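Local coordinates for protein dnab-like replicative helicase (Bacillus phage SPP1, PDB 3BH0) that forms the ATPase domain of a DnaB-family replicative helicase, which probably couples ATP hydrolysis to 5'-3' unwinding of double-stranded DNA, at residues V98-S103 with N155-A160; D188-L193 with N204-I209; Y65-F70 with E219-V224; A226-S231 with S245-S250; E261-D266 with N277-I282. One frame throughout, in Å; residues are numbered along the deposited sequence.

Contact 1: residues V98-S103 with N155-A160; sequences VVNLHS and NIFDKA
The carbonyl oxygen of Phe157 accepts two hydrogen bonds: Ser103 N donates to it across the strands at 2.9 Å, from a position above the carbonyl plane, and Gln162 NE2 donates from the following loop. His102 CA adds a CH...O contact to the same oxygen. This is the edge of a RecA-like sheet, within this chain, where strand 154-157 runs parallel to strand 98-103, the axes 21° apart. Three straighter bonds set the register. Asn155 N reaches Val99 O at 2.7 Å, Leu101 N reaches Asn155 O at 2.8 Å, and Phe157 N reaches Leu101 O at 2.7 Å.

His102 and Phe157 lie side by side on the face that carries Asn100 and Asn155. Both hold CG beside the backbone N (chi1 -69° in His102), which sends the two rings the same way, almost parallel at 8° but slid so far that they barely overlap. Phe157 CD2 therefore sits over the rim of the imidazole, 3.7 Å from His102 NE2, and helix 164-176 packs on both rings through Lys170. The other face is aliphatic: Ile156 leans on Leu101 beneath helix 108-119. Ser103 OG looks beyond the pair, to Met106 O, while its nearest atom in 155-160 is Asp158 CB, just past the end of the strand, 3.9 Å away.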
# COMPACT_ATOMS: atom_id res chain seq x y z
N VAL A 98 -11.05 5.10 5.33
CA VAL A 98 -10.15 5.43 6.44
C VAL A 98 -8.83 4.66 6.31
O VAL A 98 -8.83 3.43 6.24
CB VAL A 98 -10.82 5.12 7.81
CG1 VAL A 98 -9.88 5.43 8.98
CG2 VAL A 98 -12.12 5.89 7.96
N VAL A 99 -7.72 5.39 6.29
CA VAL A 99 -6.40 4.80 6.17
C VAL A 99 -5.59 4.90 7.47
O VAL A 99 -5.36 5.99 7.97
CB VAL A 99 -5.59 5.40 4.99
CG1 VAL A 99 -4.27 4.65 4.80
CG2 VAL A 99 -6.41 5.38 3.69
N ASN A 100 -5.20 3.75 8.01
CA ASN A 100 -4.31 3.68 9.15
C ASN A 100 -2.92 3.30 8.65
O ASN A 100 -2.69 2.18 8.21
CB ASN A 100 -4.78 2.60 10.13
CG ASN A 100 -5.83 3.10 11.12
OD1 ASN A 100 -6.30 4.23 11.05
ND2 ASN A 100 -6.18 2.23 12.07
N LEU A 101 -2.01 4.25 8.70
CA LEU A 101 -0.64 4.01 8.26
C LEU A 101 0.24 3.71 9.45
O LEU A 101 0.43 4.56 10.33
CB LEU A 101 -0.10 5.19 7.46
CG LEU A 101 1.41 5.24 7.27
CD1 LEU A 101 1.99 4.04 6.48
CD2 LEU A 101 1.82 6.58 6.63
N HIS A 102 0.78 2.50 9.48
CA HIS A 102 1.69 2.09 10.52
C HIS A 102 3.10 2.21 9.97
O HIS A 102 3.57 1.38 9.19
CB HIS A 102 1.34 0.69 11.02
CG HIS A 102 0.06 0.64 11.78
ND1 HIS A 102 -1.18 0.64 11.16
CD2 HIS A 102 -0.19 0.63 13.11
CE1 HIS A 102 -2.13 0.63 12.08
NE2 HIS A 102 -1.56 0.61 13.27
N SER A 103 3.76 3.30 10.36
CA SER A 103 5.05 3.64 9.80
C SER A 103 6.18 3.44 10.81
O SER A 103 6.37 4.22 11.73
CB SER A 103 5.03 5.05 9.20
OG SER A 103 5.54 6.01 10.08
N ASN A 155 -4.65 8.25 9.24
CA ASN A 155 -4.07 8.19 10.57
C ASN A 155 -2.69 7.63 10.41
O ASN A 155 -2.44 6.86 9.47
CB ASN A 155 -4.87 7.27 11.50
CG ASN A 155 -6.25 7.79 11.79
OD1 ASN A 155 -7.24 7.35 11.18
ND2 ASN A 155 -6.34 8.75 12.71
N ILE A 156 -1.80 8.03 11.31
CA ILE A 156 -0.44 7.54 11.28
C ILE A 156 -0.03 7.02 12.65
O ILE A 156 -0.20 7.72 13.65
CB ILE A 156 0.57 8.60 10.78
CG1 ILE A 156 0.11 9.17 9.42
CG2 ILE A 156 1.97 7.98 10.67
CD1 ILE A 156 0.98 10.32 8.86
N PHE A 157 0.52 5.81 12.69
CA PHE A 157 1.06 5.24 13.91
C PHE A 157 2.55 4.98 13.73
O PHE A 157 2.94 4.01 13.07
CB PHE A 157 0.32 3.94 14.29
CG PHE A 157 -1.14 4.14 14.64
CD1 PHE A 157 -1.55 4.16 15.97
CD2 PHE A 157 -2.10 4.30 13.63
CE1 PHE A 157 -2.88 4.35 16.29
CE2 PHE A 157 -3.45 4.47 13.96
CZ PHE A 157 -3.84 4.49 15.29
N ASP A 158 3.36 5.83 14.33
CA ASP A 158 4.79 5.87 14.03
C ASP A 158 5.71 5.23 15.07
O ASP A 158 6.92 5.39 15.00
CB ASP A 158 5.24 7.31 13.72
CG ASP A 158 5.39 8.18 14.97
OD1 ASP A 158 5.06 7.71 16.08
OD2 ASP A 158 5.84 9.35 14.82
N LYS A 159 5.15 4.50 16.03
CA LYS A 159 5.95 3.79 17.04
C LYS A 159 6.91 2.79 16.40
O LYS A 159 6.51 1.98 15.54
CB LYS A 159 5.04 3.08 18.03
CG LYS A 159 5.73 2.70 19.31
CD LYS A 159 4.86 1.80 20.16
CE LYS A 159 5.57 1.48 21.45
NZ LYS A 159 5.48 0.02 21.72
N ALA A 160 8.17 2.85 16.82
CA ALA A 160 9.23 2.04 16.21
C ALA A 160 8.94 0.54 16.32
O ALA A 160 9.12 -0.20 15.34
CB ALA A 160 10.58 2.38 16.80

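Contact 2: residues D188-L193 with N204-I209; sequences DYLQLL and NQISQI
Ile209 presses its CG2 branch against Leu193 CD1 at 3.5 Å, the tightest approach between 188-193 and residues 204-209 of helix 202-220. That methyl stands opposite the backbone N because CG1 takes the place beside it (chi1 -66°), and there it meets two leucines: the same CG2 lies 3.9 Å from Leu190 CG, while CD1 of the other branch rests near Leu193 CB. Leu190 slides past Ile209 in the reverse direction, and its CD2 crosses to Ile206 CG2, also at 3.9 Å. The loop and helix form the linking part of a beta-alpha-beta crossover, in which strand 183-188 passes through helix 202-220 to the neighbouring parallel strand 223-228. Ile206 is doubly bent (chi1 -56°, chi2 -69°), which turns its CD1 onto the aliphatic part of Gln191, 3.9 Å from CG and roughly at right angles to that side chain. Beyond CG the Gln191 side chain turns to polar partners: NE2 donates to Ser228 OG and OE1 accepts from Gln229 N. Leu213, one turn further along the helix, touches both Leu190 and Leu193.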
# COMPACT_ATOMS: atom_id res chain seq x y z
N ASP A 188 4.14 0.26 6.83
CA ASP A 188 5.47 0.59 6.27
C ASP A 188 6.49 -0.38 6.76
O ASP A 188 7.22 -0.20 7.73
CB ASP A 188 5.96 2.03 6.36
CG ASP A 188 7.21 2.29 5.46
OD1 ASP A 188 7.78 1.33 4.86
OD2 ASP A 188 7.64 3.46 5.36
N TYR A 189 6.41 -1.43 5.98
CA TYR A 189 7.26 -2.57 5.86
C TYR A 189 7.26 -3.60 6.95
O TYR A 189 7.54 -3.34 8.11
CB TYR A 189 8.49 -2.32 4.96
CG TYR A 189 9.88 -2.47 5.48
CD1 TYR A 189 10.49 -3.72 5.51
CD2 TYR A 189 10.63 -1.35 5.82
CE1 TYR A 189 11.80 -3.86 5.93
CE2 TYR A 189 11.96 -1.48 6.23
CZ TYR A 189 12.52 -2.73 6.29
OH TYR A 189 13.81 -2.86 6.72
N LEU A 190 6.83 -4.77 6.48
CA LEU A 190 6.44 -5.91 7.25
C LEU A 190 7.57 -6.50 8.07
O LEU A 190 7.34 -6.92 9.19
CB LEU A 190 5.85 -6.96 6.30
CG LEU A 190 5.42 -8.36 6.79
CD1 LEU A 190 4.20 -8.79 6.00
CD2 LEU A 190 6.55 -9.39 6.66
N GLN A 191 8.77 -6.50 7.51
CA GLN A 191 9.91 -7.21 8.09
C GLN A 191 10.53 -6.45 9.25
O GLN A 191 11.52 -6.90 9.83
CB GLN A 191 10.97 -7.52 7.03
CG GLN A 191 10.57 -8.60 6.02
CD GLN A 191 9.75 -8.06 4.84
OE1 GLN A 191 9.52 -6.86 4.70
NE2 GLN A 191 9.33 -8.98 3.97
N LEU A 192 9.92 -5.31 9.57
CA LEU A 192 10.26 -4.50 10.72
C LEU A 192 9.34 -4.79 11.92
O LEU A 192 9.62 -4.36 13.05
CB LEU A 192 10.15 -3.00 10.34
CG LEU A 192 11.40 -2.12 10.30
CD1 LEU A 192 12.56 -2.81 9.61
CD2 LEU A 192 11.14 -0.75 9.68
N LEU A 193 8.24 -5.50 11.67
CA LEU A 193 7.25 -5.78 12.72
C LEU A 193 7.85 -6.65 13.83
O LEU A 193 8.68 -7.51 13.56
CB LEU A 193 6.00 -6.44 12.14
CG LEU A 193 5.05 -5.55 11.33
CD1 LEU A 193 4.03 -6.37 10.55
CD2 LEU A 193 4.35 -4.53 12.20
N ASN A 204 10.24 -18.39 10.59
CA ASN A 204 9.06 -18.61 11.43
C ASN A 204 8.40 -17.35 11.96
O ASN A 204 7.18 -17.28 12.07
CB ASN A 204 9.39 -19.54 12.61
CG ASN A 204 9.47 -20.99 12.20
OD1 ASN A 204 9.34 -21.33 11.01
ND2 ASN A 204 9.68 -21.86 13.17
N GLN A 205 9.22 -16.37 12.32
CA GLN A 205 8.72 -15.07 12.72
C GLN A 205 7.97 -14.38 11.58
O GLN A 205 6.87 -13.87 11.79
CB GLN A 205 9.87 -14.18 13.18
CG GLN A 205 10.52 -14.62 14.50
CD GLN A 205 11.85 -13.93 14.71
OE1 GLN A 205 12.46 -13.44 13.76
NE2 GLN A 205 12.31 -13.87 15.95
N ILE A 206 8.56 -14.38 10.38
CA ILE A 206 7.89 -13.76 9.23
C ILE A 206 6.63 -14.54 8.82
O ILE A 206 5.62 -13.95 8.46
CB ILE A 206 8.82 -13.58 8.01
CG1 ILE A 206 10.07 -12.77 8.37
CG2 ILE A 206 8.05 -12.99 6.82
CD1 ILE A 206 9.85 -11.30 8.67
N SER A 207 6.69 -15.87 8.91
CA SER A 207 5.53 -16.72 8.67
C SER A 207 4.38 -16.36 9.61
O SER A 207 3.25 -16.14 9.15
CB SER A 207 5.92 -18.19 8.84
OG SER A 207 6.70 -18.64 7.74
N GLN A 208 4.68 -16.28 10.91
CA GLN A 208 3.69 -15.88 11.93
C GLN A 208 3.13 -14.49 11.65
O GLN A 208 1.92 -14.31 11.61
CB GLN A 208 4.26 -15.92 13.35
CG GLN A 208 3.47 -15.08 14.37
CD GLN A 208 3.98 -13.63 14.48
OE1 GLN A 208 5.18 -13.40 14.55
NE2 GLN A 208 3.06 -12.68 14.50
N ILE A 209 4.01 -13.51 11.45
CA ILE A 209 3.56 -12.16 11.09
C ILE A 209 2.59 -12.20 9.91
O ILE A 209 1.55 -11.55 9.93
CB ILE A 209 4.72 -11.20 10.79
CG1 ILE A 209 5.55 -10.94 12.05
CG2 ILE A 209 4.17 -9.88 10.21
CD1 ILE A 209 6.93 -10.32 11.79

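Contact 3: residues Y65-F70 with E219-V224; sequences YKRRNF and ELDVVV
The rings of Phe70 and Tyr65 each meet a valine methyl at an oblique angle. Val224 CG1 comes to 3.8 Å from Phe70 CD1, and Val223 CG1 approaches the base of the Tyr65 ring, 3.7 Å from Tyr65 CB. The Arg67 guanidinium and Asp221 carboxylate are two flat groups in planes only 17° apart, yet Asp221 OD2 sits well off the guanidinium plane, 4.1 Å from Arg67 NH1. Any attraction is probably between charges alone, beyond salt-bridge distance, as no N-H points at the oxygen. Val223 is pinned between two neighbours: with CG1 placed opposite its backbone N (chi1 -175°), its second branch, CG2, falls against Lys66 O at 3.4 Å. A type I turn from Lys66 to Asn69 shapes the loop, and Asn69 closes it twice, through its own N to Lys66 O and by taking Lys66 N on OD1 at 2.6 Å. One nearly straight bond, Val224 N to Asn69 O at 3.0 Å, joins the backbones. Tyr65 OH is hydrogen-bonded to Gln88 NE2 and Glu261 OE1. Helix 202-220 ends here in a Schellman motif with Asp221 at positive phi; after Val222 the chain enters strand 223-228, parallel to 70-74, closing a crossover of the RecA-like P-loop core.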
# COMPACT_ATOMS: atom_id res chain seq x y z
N TYR A 65 -9.95 -3.08 -3.66
CA TYR A 65 -9.55 -3.96 -2.57
C TYR A 65 -10.77 -4.34 -1.77
O TYR A 65 -11.61 -3.51 -1.49
CB TYR A 65 -8.50 -3.31 -1.66
CG TYR A 65 -7.20 -2.96 -2.36
CD1 TYR A 65 -6.52 -3.90 -3.14
CD2 TYR A 65 -6.66 -1.68 -2.24
CE1 TYR A 65 -5.34 -3.58 -3.79
CE2 TYR A 65 -5.47 -1.35 -2.88
CZ TYR A 65 -4.81 -2.30 -3.65
OH TYR A 65 -3.63 -1.95 -4.28
N LYS A 66 -10.86 -5.61 -1.41
CA LYS A 66 -12.01 -6.13 -0.70
C LYS A 66 -11.73 -6.16 0.79
O LYS A 66 -10.62 -6.47 1.22
CB LYS A 66 -12.37 -7.56 -1.16
CG LYS A 66 -12.41 -7.79 -2.68
CD LYS A 66 -13.40 -6.88 -3.42
CE LYS A 66 -13.35 -7.15 -4.92
NZ LYS A 66 -13.50 -5.87 -5.67
N ARG A 67 -12.76 -5.86 1.57
CA ARG A 67 -12.76 -5.99 3.02
C ARG A 67 -11.96 -7.19 3.60
O ARG A 67 -11.56 -7.15 4.75
CB ARG A 67 -14.20 -6.03 3.52
CG ARG A 67 -15.05 -4.82 3.12
CD ARG A 67 -15.40 -3.94 4.32
NE ARG A 67 -16.56 -3.09 4.07
CZ ARG A 67 -17.26 -2.43 5.00
NH1 ARG A 67 -16.91 -2.52 6.29
NH2 ARG A 67 -18.30 -1.67 4.65
N ARG A 68 -11.71 -8.24 2.84
CA ARG A 68 -10.91 -9.33 3.43
C ARG A 68 -9.44 -9.40 2.97
O ARG A 68 -8.63 -10.17 3.52
CB ARG A 68 -11.64 -10.67 3.20
CG ARG A 68 -11.40 -11.34 1.85
CD ARG A 68 -10.53 -12.60 2.00
NE ARG A 68 -10.13 -13.12 0.69
CZ ARG A 68 -9.40 -14.21 0.47
NH1 ARG A 68 -8.93 -14.95 1.47
NH2 ARG A 68 -9.12 -14.57 -0.77
N ASN A 69 -9.09 -8.58 1.98
CA ASN A 69 -7.81 -8.71 1.27
C ASN A 69 -6.57 -8.44 2.12
O ASN A 69 -6.53 -7.53 2.94
CB ASN A 69 -7.76 -7.84 0.01
CG ASN A 69 -8.79 -8.23 -1.04
OD1 ASN A 69 -9.05 -7.46 -1.96
ND2 ASN A 69 -9.37 -9.43 -0.91
N PHE A 70 -5.55 -9.25 1.88
CA PHE A 70 -4.24 -9.01 2.41
C PHE A 70 -3.36 -8.76 1.18
O PHE A 70 -3.08 -9.68 0.41
CB PHE A 70 -3.77 -10.22 3.22
CG PHE A 70 -2.38 -10.11 3.74
CD1 PHE A 70 -1.85 -8.89 4.13
CD2 PHE A 70 -1.59 -11.25 3.85
CE1 PHE A 70 -0.56 -8.79 4.61
CE2 PHE A 70 -0.29 -11.16 4.33
CZ PHE A 70 0.22 -9.93 4.71
N GLU A 219 -10.61 -11.30 10.25
CA GLU A 219 -11.34 -11.29 11.53
C GLU A 219 -11.89 -9.91 11.87
O GLU A 219 -13.00 -9.80 12.39
CB GLU A 219 -10.46 -11.83 12.67
CG GLU A 219 -11.23 -12.40 13.87
CD GLU A 219 -10.59 -13.68 14.44
OE1 GLU A 219 -9.40 -13.66 14.83
OE2 GLU A 219 -11.30 -14.73 14.52
N LEU A 220 -11.13 -8.86 11.56
CA LEU A 220 -11.62 -7.49 11.75
C LEU A 220 -12.32 -6.91 10.52
O LEU A 220 -12.92 -5.85 10.60
CB LEU A 220 -10.49 -6.55 12.23
CG LEU A 220 -9.70 -6.99 13.47
CD1 LEU A 220 -8.65 -5.93 13.83
CD2 LEU A 220 -10.65 -7.30 14.65
N ASP A 221 -12.24 -7.61 9.40
CA ASP A 221 -12.93 -7.18 8.17
C ASP A 221 -12.32 -5.90 7.59
O ASP A 221 -13.03 -4.95 7.22
CB ASP A 221 -14.46 -7.04 8.42
CG ASP A 221 -15.28 -7.14 7.14
OD1 ASP A 221 -14.86 -7.82 6.17
OD2 ASP A 221 -16.38 -6.53 7.12
N VAL A 222 -10.99 -5.88 7.48
CA VAL A 222 -10.27 -4.74 6.90
C VAL A 222 -9.38 -5.13 5.72
O VAL A 222 -9.05 -6.31 5.55
CB VAL A 222 -9.42 -3.98 7.97
CG1 VAL A 222 -10.33 -3.31 9.02
CG2 VAL A 222 -8.37 -4.91 8.64
N VAL A 223 -9.01 -4.15 4.91
CA VAL A 223 -7.92 -4.32 3.95
C VAL A 223 -6.58 -4.13 4.66
O VAL A 223 -6.37 -3.11 5.30
CB VAL A 223 -8.01 -3.35 2.75
CG1 VAL A 223 -6.92 -3.67 1.71
CG2 VAL A 223 -9.41 -3.41 2.12
N VAL A 224 -5.71 -5.12 4.59
CA VAL A 224 -4.34 -4.97 5.07
C VAL A 224 -3.42 -4.85 3.87
O VAL A 224 -3.50 -5.67 2.95
CB VAL A 224 -3.91 -6.12 5.98
CG1 VAL A 224 -2.47 -5.95 6.44
CG2 VAL A 224 -4.85 -6.19 7.19

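Contact 4: residues A226-S231 with S245-S250; sequences ALSQLS and SDLRES
Leu230 reaches Leu247 and Asp246 through a single methyl. Its CB points neither toward nor away from 245-250, and CG, set beside the backbone N (chi1 -77°), carries the branches onward. CD2 then does the touching, 3.7 Å from Leu247 CD2 and equally close to Asp246 CB, while CD1 turns to the ring of Phe262. The same Leu247 CD2 also has Ser228 OG 4.1 Å away. That hydroxyl donates to Gln229 O at 2.9 Å, in the carbonyl plane and on a lone pair, and accepts from Gln191 NE2, so the polar atom next to the leucines is well provided for. Between backbones the link is slight: a weak bond of 3.4 Å from Ser231 N to Asp246 O. The Asp246 carboxylate binds Met243 N and forms a salt bridge with Arg237, tying in the loop that joins the two segments. The loop after strand 223-228 occupies the position of loop L2 in RecA-like motors, and may correspond to it.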
# COMPACT_ATOMS: atom_id res chain seq x y z
N ALA A 226 0.55 -4.54 3.30
CA ALA A 226 1.89 -4.59 3.82
C ALA A 226 2.94 -4.38 2.72
O ALA A 226 2.95 -5.07 1.68
CB ALA A 226 2.13 -5.90 4.58
N LEU A 227 3.80 -3.40 2.95
CA LEU A 227 5.02 -3.19 2.19
C LEU A 227 6.04 -4.25 2.63
O LEU A 227 6.11 -4.62 3.80
CB LEU A 227 5.57 -1.77 2.41
CG LEU A 227 5.06 -0.66 1.49
CD1 LEU A 227 3.55 -0.54 1.57
CD2 LEU A 227 5.71 0.68 1.81
N SER A 228 6.84 -4.71 1.67
CA SER A 228 7.78 -5.77 1.90
C SER A 228 9.03 -5.56 1.06
O SER A 228 8.98 -5.15 -0.10
CB SER A 228 7.16 -7.13 1.55
OG SER A 228 8.15 -8.14 1.53
N GLN A 229 10.17 -5.86 1.67
CA GLN A 229 11.44 -5.77 0.99
C GLN A 229 11.57 -7.01 0.13
O GLN A 229 10.72 -7.88 0.18
CB GLN A 229 12.58 -5.65 2.02
CG GLN A 229 12.92 -6.92 2.83
CD GLN A 229 13.76 -6.61 4.09
OE1 GLN A 229 14.32 -5.53 4.23
NE2 GLN A 229 13.84 -7.56 5.01
N LEU A 230 12.62 -7.06 -0.69
CA LEU A 230 12.90 -8.24 -1.52
C LEU A 230 14.37 -8.59 -1.44
O LEU A 230 15.19 -7.73 -1.08
CB LEU A 230 12.50 -8.02 -2.99
CG LEU A 230 11.01 -8.13 -3.28
CD1 LEU A 230 10.68 -7.53 -4.62
CD2 LEU A 230 10.55 -9.56 -3.23
N SER A 231 14.68 -9.84 -1.78
CA SER A 231 16.05 -10.36 -1.80
C SER A 231 16.98 -9.53 -2.70
O SER A 231 16.58 -9.11 -3.80
CB SER A 231 16.01 -11.81 -2.29
OG SER A 231 17.30 -12.39 -2.29
N SER A 245 9.50 -16.12 -6.24
CA SER A 245 10.63 -16.74 -5.56
C SER A 245 11.54 -15.72 -4.82
O SER A 245 12.30 -16.11 -3.93
CB SER A 245 11.46 -17.57 -6.55
OG SER A 245 12.28 -16.74 -7.37
N ASP A 246 11.46 -14.44 -5.17
CA ASP A 246 12.27 -13.41 -4.50
C ASP A 246 11.88 -13.14 -3.04
O ASP A 246 12.65 -12.53 -2.28
CB ASP A 246 12.27 -12.11 -5.31
CG ASP A 246 13.00 -12.25 -6.62
OD1 ASP A 246 14.04 -12.95 -6.65
OD2 ASP A 246 12.54 -11.66 -7.63
N LEU A 247 10.70 -13.60 -2.66
CA LEU A 247 10.23 -13.44 -1.29
C LEU A 247 10.88 -14.48 -0.35
O LEU A 247 10.32 -14.80 0.69
CB LEU A 247 8.70 -13.48 -1.24
CG LEU A 247 7.92 -12.40 -2.01
CD1 LEU A 247 6.52 -12.88 -2.42
CD2 LEU A 247 7.84 -11.10 -1.23
N ARG A 248 12.07 -14.96 -0.72
CA ARG A 248 12.76 -16.13 -0.09
C ARG A 248 12.65 -16.27 1.42
O ARG A 248 12.08 -17.25 1.91
CB ARG A 248 14.25 -16.18 -0.49
CG ARG A 248 14.91 -17.55 -0.28
CD ARG A 248 15.35 -17.83 1.17
NE ARG A 248 16.03 -19.13 1.27
CZ ARG A 248 16.40 -19.73 2.40
NH1 ARG A 248 16.15 -19.16 3.59
NH2 ARG A 248 17.01 -20.91 2.35
N GLU A 249 13.19 -15.29 2.14
CA GLU A 249 13.43 -15.37 3.59
C GLU A 249 12.14 -15.42 4.43
O GLU A 249 12.19 -15.47 5.67
CB GLU A 249 14.34 -14.21 4.05
CG GLU A 249 15.70 -14.10 3.30
CD GLU A 249 15.66 -13.16 2.09
OE1 GLU A 249 14.61 -13.05 1.42
OE2 GLU A 249 16.70 -12.53 1.79
N SER A 250 11.01 -15.44 3.74
CA SER A 250 9.69 -15.32 4.35
C SER A 250 8.85 -16.59 4.22
O SER A 250 8.22 -17.04 5.19
CB SER A 250 8.97 -14.12 3.73
OG SER A 250 9.79 -12.95 3.76

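Contact 5: residues E261-D266 with N277-I282; sequences EFLYRD and NIVEVI
Phe262 and Ile282 form a hydrogen-bonded antiparallel pair with two backbone bonds of 2.7 Å, Phe262 N to Ile282 O and Ile282 N to Phe262 O. Tyr264 and Glu280 repeat the pattern more slackly: Tyr264 N to Glu280 O is 3.1 Å and the return bond, Glu280 N to Tyr264 O, is 2.9 Å. CH...O contacts fill the spaces between, as from Leu263 CA to Glu280 O.

Apolar packing splits between the faces. On one, Leu263 CD1 lies 3.8 Å from Val281 CG2 and Arg265 rests its CG methylene 3.9 Å from Val279 CG2, with Phe84 of helix 81-93 over Leu263 and Val281. On the other, Ile282 CD1 reaches back to Tyr264 CB.

The aromatic contact involves an acid. Glu280 CG stands between its own backbone N and carbonyl carbon (chi1 59°), which lays the chain along Tyr264, CG near the ring plane at its edge, 4.0 Å from CD2. The polar ends find partners beyond the two strands: Arg265 NH1 donates to Ser78 O and NE pairs with Asp267, while Glu280 has a long, weak ion pair with Arg241. The chemistry thus implies an antiparallel strand pair held by backbone bonds and aliphatic packing, with polar side chains reaching neighbouring segments, Ser78 of the probable P-loop among them.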
# COMPACT_ATOMS: atom_id res chain seq x y z
N GLU A 261 1.67 -7.00 -5.38
CA GLU A 261 2.13 -6.10 -6.41
C GLU A 261 3.61 -5.75 -6.24
O GLU A 261 4.02 -5.21 -5.23
CB GLU A 261 1.22 -4.87 -6.52
CG GLU A 261 0.59 -4.42 -5.24
CD GLU A 261 -0.65 -3.58 -5.44
OE1 GLU A 261 -1.71 -4.15 -5.70
OE2 GLU A 261 -0.59 -2.34 -5.29
N PHE A 262 4.41 -6.15 -7.23
CA PHE A 262 5.81 -5.77 -7.32
C PHE A 262 5.93 -4.45 -8.07
O PHE A 262 5.13 -4.16 -8.97
CB PHE A 262 6.61 -6.83 -8.07
CG PHE A 262 6.74 -8.15 -7.36
CD1 PHE A 262 7.03 -8.21 -6.01
CD2 PHE A 262 6.62 -9.34 -8.07
CE1 PHE A 262 7.17 -9.45 -5.36
CE2 PHE A 262 6.77 -10.58 -7.44
CZ PHE A 262 7.04 -10.63 -6.09
N LEU A 263 6.91 -3.65 -7.68
CA LEU A 263 7.28 -2.45 -8.40
C LEU A 263 8.65 -2.63 -9.03
O LEU A 263 9.57 -3.17 -8.43
CB LEU A 263 7.29 -1.23 -7.48
CG LEU A 263 6.02 -0.43 -7.15
CD1 LEU A 263 4.70 -1.13 -7.44
CD2 LEU A 263 6.06 -0.06 -5.70
N TYR A 264 8.78 -2.18 -10.27
CA TYR A 264 10.03 -2.22 -10.99
C TYR A 264 10.13 -0.94 -11.78
O TYR A 264 9.20 -0.57 -12.49
CB TYR A 264 10.04 -3.43 -11.92
CG TYR A 264 11.24 -3.55 -12.81
CD1 TYR A 264 12.45 -4.02 -12.31
CD2 TYR A 264 11.17 -3.21 -14.15
CE1 TYR A 264 13.56 -4.14 -13.13
CE2 TYR A 264 12.27 -3.32 -14.98
CZ TYR A 264 13.46 -3.79 -14.47
OH TYR A 264 14.55 -3.91 -15.29
N ARG A 265 11.26 -0.27 -11.63
CA ARG A 265 11.52 0.98 -12.34
C ARG A 265 12.75 0.75 -13.24
O ARG A 265 13.88 0.78 -12.77
CB ARG A 265 11.75 2.08 -11.31
CG ARG A 265 11.78 3.48 -11.86
CD ARG A 265 12.02 4.47 -10.74
NE ARG A 265 13.08 5.39 -11.11
CZ ARG A 265 14.28 5.47 -10.53
NH1 ARG A 265 14.58 4.70 -9.49
NH2 ARG A 265 15.17 6.34 -10.98
N ASP A 266 12.50 0.47 -14.52
CA ASP A 266 13.56 0.01 -15.44
C ASP A 266 14.78 0.93 -15.51
O ASP A 266 15.91 0.45 -15.66
CB ASP A 266 13.02 -0.27 -16.86
CG ASP A 266 14.01 -1.04 -17.75
OD1 ASP A 266 13.77 -2.22 -18.08
OD2 ASP A 266 15.05 -0.48 -18.13
N ASN A 277 11.22 6.95 -16.82
CA ASN A 277 10.26 7.45 -15.84
C ASN A 277 8.98 6.60 -15.76
O ASN A 277 7.91 7.10 -15.40
CB ASN A 277 9.93 8.92 -16.11
CG ASN A 277 11.13 9.84 -15.88
OD1 ASN A 277 11.14 10.99 -16.34
ND2 ASN A 277 12.13 9.36 -15.16
N ILE A 278 9.09 5.32 -16.09
CA ILE A 278 7.98 4.37 -15.94
C ILE A 278 8.22 3.43 -14.75
O ILE A 278 9.27 2.81 -14.63
CB ILE A 278 7.73 3.54 -17.24
CG1 ILE A 278 7.29 4.44 -18.41
CG2 ILE A 278 6.74 2.41 -16.98
CD1 ILE A 278 5.86 4.99 -18.31
N VAL A 279 7.24 3.38 -13.86
CA VAL A 279 7.19 2.38 -12.83
C VAL A 279 6.13 1.38 -13.25
O VAL A 279 4.96 1.74 -13.42
CB VAL A 279 6.85 2.98 -11.45
CG1 VAL A 279 6.48 1.88 -10.45
CG2 VAL A 279 8.03 3.77 -10.92
N GLU A 280 6.52 0.13 -13.43
CA GLU A 280 5.53 -0.91 -13.66
C GLU A 280 5.11 -1.64 -12.37
O GLU A 280 5.95 -2.08 -11.56
CB GLU A 280 5.93 -1.85 -14.79
CG GLU A 280 7.22 -2.61 -14.63
CD GLU A 280 7.50 -3.52 -15.83
OE1 GLU A 280 7.68 -3.02 -16.96
OE2 GLU A 280 7.54 -4.76 -15.65
N VAL A 281 3.80 -1.71 -12.18
CA VAL A 281 3.21 -2.47 -11.11
C VAL A 281 2.94 -3.87 -11.63
O VAL A 281 2.03 -4.09 -12.43
CB VAL A 281 1.92 -1.80 -10.61
CG1 VAL A 281 1.32 -2.58 -9.47
CG2 VAL A 281 2.20 -0.37 -10.17
N ILE A 282 3.76 -4.82 -11.19
CA ILE A 282 3.59 -6.20 -11.61
C ILE A 282 2.75 -6.95 -10.57
O ILE A 282 3.23 -7.19 -9.46
CB ILE A 282 4.95 -6.93 -11.79
CG1 ILE A 282 5.92 -6.05 -12.57
CG2 ILE A 282 4.75 -8.30 -12.43
CD1 ILE A 282 7.38 -6.55 -12.55

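How the contacts relate
Contacts 1, 3, 4 and 5 are spread across one mixed sheet, from the edge strand 154-157 to the antiparallel extension beyond 259-265; contacts 1 and 5 have centres about 25 Å apart. Contact 2 joins the series through the loop after strand 183-188: Asp188 N meets His102 O of contact 1 at 2.7 Å, and Leu190 N meets Leu227 O of contact 4 at 2.8 Å, the centres of contacts 2 and 4 about 10 Å apart. Contacts 3 and 4 share strand 223-228, and Phe70 packs on Ala226. Along the chain, contacts 1 and 2 are nested within the loop that contact 3 closes. The probable Walker A P-loop follows strand 70-74; contact 5 touches it through Leu263, with parts of contacts 1, 2 and 4 nearby.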